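3-methyladenine dna-glycosylase (Archaeoglobus fulgidus, PDB 2JHN) is a helix-hairpin-helix DNA glycosylase of the AlkA type, a DNA repair protein that joins a TATA-box-binding-protein-like domain to a largely helical HhH-GPD region. Local coordinates at residues A[220-223]-A[224-228]; A[208-211]-A[212-215]. The protein carries 1 engineered substitution. All coordinates share one frame; numbering follows the deposited sequence. Where two conformers were deposited one is given.

Contact 1: residues A[220-223]-A[224-228]; sequences RWTA and ELVLS
From Arg220 to Leu227 the backbone is regular alpha-helix: the O atoms of Arg220, Trp221, Thr222 and Ala223 accept hydrogen bonds, in that order, from the N atoms of Glu224, Leu225, Val226 and Leu227, each at an N-to-O distance of 2.9 Å. The same four-residue spacing pairs the side chains. Arg220 reaches forward to Glu224 because its CG stands anti to the backbone N (chi1 179°) and the chain stays extended as far as NE. NE donates to Glu224 OE2 at 3.0 Å, an almost straight bond at 168°. The oxygen lies in the guanidinium plane, yet the N-H meets it from above the carboxylate, the two planes being 73° apart. NH2 adds a weak bond to the same OE2 at 3.5 Å, and the other oxygen, OE1, forms a salt bridge with Arg263. With an arginine at each oxygen, the buried carboxylate is probably stabilised in its charged form. Both segments belong to the second helix of the helix-hairpin-helix motif, 220-229, and another flank of it is apolar. There the Trp221 indole and Leu225 extend alongside each other in the same direction, with CZ2 3.8 Å from Leu225 CD2, while the indole NE1 is hydrogen-bonded to Asp240. A third pairing is looser: Thr222 CG2 lies 4.4 Å from Val226 CG2, and Thr222 OG1 is hydrogen-bonded to Gln129.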
ATOM      1  N   ARG A 220      -9.124  13.228  -9.065  1.00 12.00           N
ATOM      2  CA  ARG A 220      -9.939  12.535  -8.055  1.00 11.79           C
ATOM      3  C   ARG A 220      -9.415  11.117  -7.756  1.00 11.48           C
ATOM      4  O   ARG A 220      -9.267  10.758  -6.590  1.00 10.55           O
ATOM      5  CB  ARG A 220     -11.404  12.482  -8.478  1.00 11.86           C
ATOM      6  CG  ARG A 220     -12.266  11.758  -7.491  1.00 12.13           C
ATOM      7  CD  ARG A 220     -13.744  11.942  -7.825  1.00 16.56           C
ATOM      8  NE  ARG A 220     -14.516  11.657  -6.622  1.00 19.54           N
ATOM      9  CZ  ARG A 220     -15.839  11.744  -6.530  1.00 22.58           C
ATOM     10  NH1 ARG A 220     -16.567  12.103  -7.601  1.00 21.73           N
ATOM     11  NH2 ARG A 220     -16.430  11.470  -5.358  1.00 21.03           N
ATOM     12  N   TRP A 221      -9.132  10.335  -8.803  1.00 10.82           N
ATOM     13  CA  TRP A 221      -8.717   8.949  -8.622  1.00 12.76           C
ATOM     14  C   TRP A 221      -7.405   8.849  -7.847  1.00 11.74           C
ATOM     15  O   TRP A 221      -7.348   8.156  -6.843  1.00 11.53           O
ATOM     16  CB  TRP A 221      -8.610   8.199  -9.960  1.00 14.53           C
ATOM     17  CG  TRP A 221      -7.981   6.855  -9.814  1.00 18.39           C
ATOM     18  CD1 TRP A 221      -8.448   5.789  -9.070  1.00 19.69           C
ATOM     19  CD2 TRP A 221      -6.751   6.427 -10.397  1.00 21.45           C
ATOM     20  NE1 TRP A 221      -7.578   4.726  -9.177  1.00 21.85           N
ATOM     21  CE2 TRP A 221      -6.530   5.090  -9.983  1.00 19.93           C
ATOM     22  CE3 TRP A 221      -5.816   7.037 -11.257  1.00 22.74           C
ATOM     23  CZ2 TRP A 221      -5.399   4.354 -10.383  1.00 22.48           C
ATOM     24  CZ3 TRP A 221      -4.703   6.300 -11.668  1.00 22.34           C
ATOM     25  CH2 TRP A 221      -4.501   4.974 -11.223  1.00 21.94           C
ATOM     26  N   THR A 222      -6.373   9.564  -8.292  1.00 11.10           N
ATOM     27  CA  THR A 222      -5.084   9.560  -7.589  1.00 11.19           C
ATOM     28  C   THR A 222      -5.235  10.042  -6.141  1.00 10.46           C
ATOM     29  O   THR A 222      -4.629   9.467  -5.226  1.00  9.85           O
ATOM     30  CB  THR A 222      -4.083  10.435  -8.332  1.00 12.39           C
ATOM     31  OG1 THR A 222      -3.873   9.855  -9.632  1.00 14.47           O
ATOM     32  CG2 THR A 222      -2.744  10.540  -7.535  1.00 11.94           C
ATOM     33  N   ALA A 223      -6.044  11.075  -5.924  1.00  9.08           N
ATOM     34  CA  ALA A 223      -6.172  11.645  -4.573  1.00  9.90           C
ATOM     35  C   ALA A 223      -6.884  10.622  -3.649  1.00  9.91           C
ATOM     36  O   ALA A 223      -6.434  10.358  -2.504  1.00  9.91           O
ATOM     37  CB  ALA A 223      -6.904  13.023  -4.612  1.00 10.20           C
ATOM     38  N   GLU A 224      -7.968  10.033  -4.149  1.00  9.65           N
ATOM     39  CA  GLU A 224      -8.713   9.025  -3.358  1.00 10.59           C
ATOM     40  C   GLU A 224      -7.909   7.752  -3.123  1.00  9.59           C
ATOM     41  O   GLU A 224      -7.989   7.171  -2.022  1.00 10.32           O
ATOM     42  CB  GLU A 224     -10.089   8.716  -3.956  1.00  9.90           C
ATOM     43  CG  GLU A 224     -11.007   9.956  -3.956  1.00 11.06           C
ATOM     44  CD  GLU A 224     -12.395   9.682  -4.479  1.00 13.73           C
ATOM     45  OE1 GLU A 224     -12.593   8.636  -5.163  1.00 14.37           O
ATOM     46  OE2 GLU A 224     -13.290  10.523  -4.169  1.00 14.26           O
ATOM     47  N   LEU A 225      -7.149   7.324  -4.119  1.00 10.48           N
ATOM     48  CA  LEU A 225      -6.237   6.170  -3.937  1.00 10.82           C
ATOM     49  C   LEU A 225      -5.194   6.484  -2.836  1.00 10.25           C
ATOM     50  O   LEU A 225      -4.998   5.694  -1.909  1.00 10.21           O
ATOM     51  CB  LEU A 225      -5.552   5.812  -5.262  1.00 10.93           C
ATOM     52  CG  LEU A 225      -4.793   4.502  -5.374  1.00 12.11           C
ATOM     53  CD1 LEU A 225      -5.812   3.350  -5.206  1.00 13.97           C
ATOM     54  CD2 LEU A 225      -4.136   4.471  -6.779  1.00 13.18           C
ATOM     55  N   VAL A 226      -4.577   7.659  -2.902  1.00  9.88           N
ATOM     56  CA  VAL A 226      -3.605   8.071  -1.845  1.00  9.23           C
ATOM     57  C   VAL A 226      -4.267   8.065  -0.479  1.00  9.22           C
ATOM     58  O   VAL A 226      -3.728   7.492   0.472  1.00  7.92           O
ATOM     59  CB  VAL A 226      -2.982   9.442  -2.146  1.00  8.79           C
ATOM     60  CG1 VAL A 226      -2.258  10.025  -0.888  1.00  9.64           C
ATOM     61  CG2 VAL A 226      -2.012   9.324  -3.347  1.00  9.74           C
ATOM     62  N   LEU A 227      -5.437   8.702  -0.381  1.00  8.97           N
ATOM     63  CA  LEU A 227      -6.151   8.808   0.870  1.00 10.50           C
ATOM     64  C   LEU A 227      -6.364   7.427   1.526  1.00 10.11           C
ATOM     65  O   LEU A 227      -6.144   7.263   2.715  1.00 10.65           O
ATOM     66  CB  LEU A 227      -7.500   9.515   0.665  1.00  9.05           C
ATOM     67  CG  LEU A 227      -7.338  11.062   0.715  1.00 12.40           C
ATOM     68  CD1 LEU A 227      -8.497  11.747   0.036  1.00 14.33           C
ATOM     69  CD2 LEU A 227      -7.270  11.494   2.175  1.00 15.74           C
ATOM     70  N   SER A 228      -6.759   6.461   0.728  1.00 10.25           N
ATOM     71  CA  SER A 228      -7.071   5.119   1.256  1.00 11.45           C
ATOM     72  C   SER A 228      -5.812   4.264   1.457  1.00 11.04           C
ATOM     73  O   SER A 228      -5.599   3.708   2.551  1.00 12.54           O
ATOM     74  CB  SER A 228      -8.065   4.410   0.337  1.00 11.79           C
ATOM     75  OG  SER A 228      -7.651   4.426  -1.014  1.00 14.62           O
TER

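Contact 2: residues A[208-211]-A[212-215]. With NA (sodium ion), chain E.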
ATOM      1  N   ALA A 208      -7.134  17.063   3.136  1.00 14.53           N
ATOM      2  CA  ALA A 208      -6.111  16.273   2.434  1.00 13.01           C
ATOM      3  C   ALA A 208      -6.481  16.121   0.952  1.00 12.57           C
ATOM      4  O   ALA A 208      -5.614  16.264   0.098  1.00 12.28           O
ATOM      5  CB  ALA A 208      -5.909  14.930   3.121  1.00 13.29           C
ATOM      6  N   TYR A 209      -7.763  15.875   0.654  1.00 12.05           N
ATOM      7  CA  TYR A 209      -8.237  15.790  -0.740  1.00 13.21           C
ATOM      8  C   TYR A 209      -7.959  17.084  -1.516  1.00 13.09           C
ATOM      9  O   TYR A 209      -7.478  17.053  -2.646  1.00 12.47           O
ATOM     10  CB  TYR A 209      -9.750  15.459  -0.801  1.00 13.25           C
ATOM     11  CG  TYR A 209     -10.236  15.296  -2.221  1.00 14.06           C
ATOM     12  CD1 TYR A 209     -10.114  14.074  -2.885  1.00 13.63           C
ATOM     13  CD2 TYR A 209     -10.793  16.384  -2.935  1.00 13.68           C
ATOM     14  CE1 TYR A 209     -10.557  13.920  -4.234  1.00 11.04           C
ATOM     15  CE2 TYR A 209     -11.231  16.227  -4.267  1.00 15.10           C
ATOM     16  CZ  TYR A 209     -11.107  14.998  -4.909  1.00 12.29           C
ATOM     17  OH  TYR A 209     -11.536  14.855  -6.232  1.00 13.05           O
ATOM     18  N   GLU A 210      -8.249  18.227  -0.906  0.50 14.05           N
ATOM     19  CA  GLU A 210      -8.036  19.504  -1.591  0.50 14.31           C
ATOM     20  C   GLU A 210      -6.552  19.822  -1.756  0.50 13.93           C
ATOM     21  O   GLU A 210      -6.157  20.429  -2.742  0.50 14.36           O
ATOM     22  CB  GLU A 210      -8.768  20.644  -0.872  0.50 14.70           C
ATOM     23  CG  GLU A 210     -10.278  20.588  -1.015  0.50 17.27           C
ATOM     24  CD  GLU A 210     -10.752  20.774  -2.458  0.50 20.17           C
ATOM     25  OE1 GLU A 210     -10.204  21.655  -3.160  0.50 22.47           O
ATOM     26  OE2 GLU A 210     -11.685  20.054  -2.882  0.50 21.09           O
ATOM     27  N   TYR A 211      -5.724  19.389  -0.810  1.00 14.01           N
ATOM     28  CA  TYR A 211      -4.286  19.552  -0.959  1.00 14.03           C
ATOM     29  C   TYR A 211      -3.756  18.708  -2.124  1.00 13.14           C
ATOM     30  O   TYR A 211      -3.063  19.225  -3.022  1.00 12.74           O
ATOM     31  CB  TYR A 211      -3.565  19.230   0.338  1.00 14.36           C
ATOM     32  CG  TYR A 211      -2.054  19.218   0.224  1.00 15.21           C
ATOM     33  CD1 TYR A 211      -1.327  20.409   0.184  1.00 14.60           C
ATOM     34  CD2 TYR A 211      -1.354  18.005   0.159  1.00 16.65           C
ATOM     35  CE1 TYR A 211       0.086  20.397   0.074  1.00 14.80           C
ATOM     36  CE2 TYR A 211       0.029  17.962   0.056  1.00 15.92           C
ATOM     37  CZ  TYR A 211       0.748  19.174   0.012  1.00 17.67           C
ATOM     38  OH  TYR A 211       2.117  19.137  -0.060  1.00 16.33           O
ATOM     39  N   LEU A 212      -4.114  17.424  -2.137  1.00 11.79           N
ATOM     40  CA  LEU A 212      -3.610  16.535  -3.197  1.00 11.57           C
ATOM     41  C   LEU A 212      -4.046  17.029  -4.578  1.00 12.35           C
ATOM     42  O   LEU A 212      -3.227  17.161  -5.469  1.00 12.61           O
ATOM     43  CB  LEU A 212      -4.043  15.078  -2.953  1.00 11.50           C
ATOM     44  CG  LEU A 212      -3.363  14.496  -1.704  1.00  9.89           C
ATOM     45  CD1 LEU A 212      -4.132  13.264  -1.238  1.00 10.29           C
ATOM     46  CD2 LEU A 212      -1.909  14.159  -2.049  1.00 11.53           C
ATOM     47  N   THR A 213      -5.325  17.369  -4.719  1.00 13.20           N
ATOM     48  CA  THR A 213      -5.873  17.732  -6.016  1.00 13.78           C
ATOM     49  C   THR A 213      -5.450  19.142  -6.437  1.00 14.25           C
ATOM     50  O   THR A 213      -5.617  19.500  -7.602  1.00 15.00           O
ATOM     51  CB  THR A 213      -7.419  17.606  -6.090  1.00 12.41           C
ATOM     52  OG1 THR A 213      -8.024  18.372  -5.040  1.00 14.30           O
ATOM     53  CG2 THR A 213      -7.849  16.137  -5.986  1.00 13.94           C
ATOM     54  N   SER A 214      -4.889  19.906  -5.510  1.00 14.46           N
ATOM     55  CA  SER A 214      -4.328  21.235  -5.812  1.00 16.30           C
ATOM     56  C   SER A 214      -3.073  21.171  -6.712  1.00 17.23           C
ATOM     57  O   SER A 214      -2.669  22.187  -7.305  1.00 18.50           O
ATOM     58  CB  SER A 214      -4.061  22.035  -4.518  1.00 15.98           C
ATOM     59  OG  SER A 214      -2.789  21.741  -3.968  1.00 17.37           O
ATOM     60  N   PHE A 215      -2.451  19.999  -6.812  1.00 16.65           N
ATOM     61  CA  PHE A 215      -1.351  19.803  -7.751  1.00 16.96           C
ATOM     62  C   PHE A 215      -1.891  19.482  -9.145  1.00 18.07           C
ATOM     63  O   PHE A 215      -2.787  18.657  -9.293  1.00 16.77           O
ATOM     64  CB  PHE A 215      -0.420  18.682  -7.253  1.00 17.18           C
ATOM     65  CG  PHE A 215       0.311  19.032  -5.983  1.00 17.57           C
ATOM     66  CD1 PHE A 215       1.591  19.594  -6.028  1.00 17.47           C
ATOM     67  CD2 PHE A 215      -0.277  18.809  -4.742  1.00 15.69           C
ATOM     68  CE1 PHE A 215       2.263  19.926  -4.849  1.00 19.27           C
ATOM     69  CE2 PHE A 215       0.409  19.132  -3.548  1.00 18.27           C
ATOM     70  CZ  PHE A 215       1.664  19.691  -3.611  1.00 19.58           C
TER
HETATM   71 NA    NA E1298      -5.199  18.582  -9.693  1.00 18.75          NA
HETATM   72  O   HOH W   1      -4.968  18.065 -12.076  1.00 17.01           O
HETATM   73  O   HOH W   2      -7.680  18.614 -10.158  1.00 19.18           O
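Tyr211 carries its CG anti to the backbone N (chi1 173°), whereas Phe215 keeps CG beside its own N (chi1 -66°), and this pair of torsions brings the two rings together across one turn of chain. They form a T-shaped pair in which Phe215 presents its edge to the face of Tyr211, with centroids 5.2 Å apart and planes at 86°. Phe215 CE2 does the touching, 3.6 Å from Tyr211 CZ and off-centre over the ring. Beyond the pair, the Tyr211 hydroxyl is hydrogen-bonded to Glu194, and Phe215 packs on helix 182-192 through Leu187 and Ile191. Four residues apart along the chain, Tyr209 and Thr213 offer a smaller version of the same theme. The methyl CG2 of Thr213 sits over one face of the Tyr209 ring in a CH-pi contact, 3.8 Å from the centroid. The Thr213 hydroxyl OG1 turns back to donate to Tyr209 O at 2.8 Å, and Thr213 N reaches the same oxygen at 3.0 Å from the opposite face of the carbonyl plane. Ser214 OG likewise returns to the backbone, donating to Tyr211 O at 2.7 Å. The chain here leaves the first helix of the helix-hairpin-helix motif, and two of its carbonyls serve a sodium ion: Thr213 O at 2.3 Å and Phe215 O at 2.5 Å, joined by two waters and Ile218 O. The protein ligands are thus all neutral backbone oxygens, so the site probably depends on the path of the hairpin rather than on acidic side chains, and probably leaves much of the ion's positive charge uncancelled, consistent with the DNA-backbone-binding role of such hairpins in this superfamily.

Contacts 1 and 2 lie on the consecutive helices of one helix-hairpin-helix unit, with centres about 10 Å apart, and they pack directly on each other. The methyl of Ala223 packs against two side chains of contact 2: its CB lies 3.5 Å from Thr213 CG2 and 3.8 Å from Tyr209 CE1. The Tyr209 hydroxyl reaches over to the start of the second helix, OH to Arg220 CB being 3.3 Å, while Val226 CG1 meets Leu212 CD1 at 3.8 Å further along. The hairpin between them is where sodium binds: Thr213 and Phe215 come from contact 2, Ile218 precedes contact 1, and the side chain of Ala223 is about 8 Å from the ion.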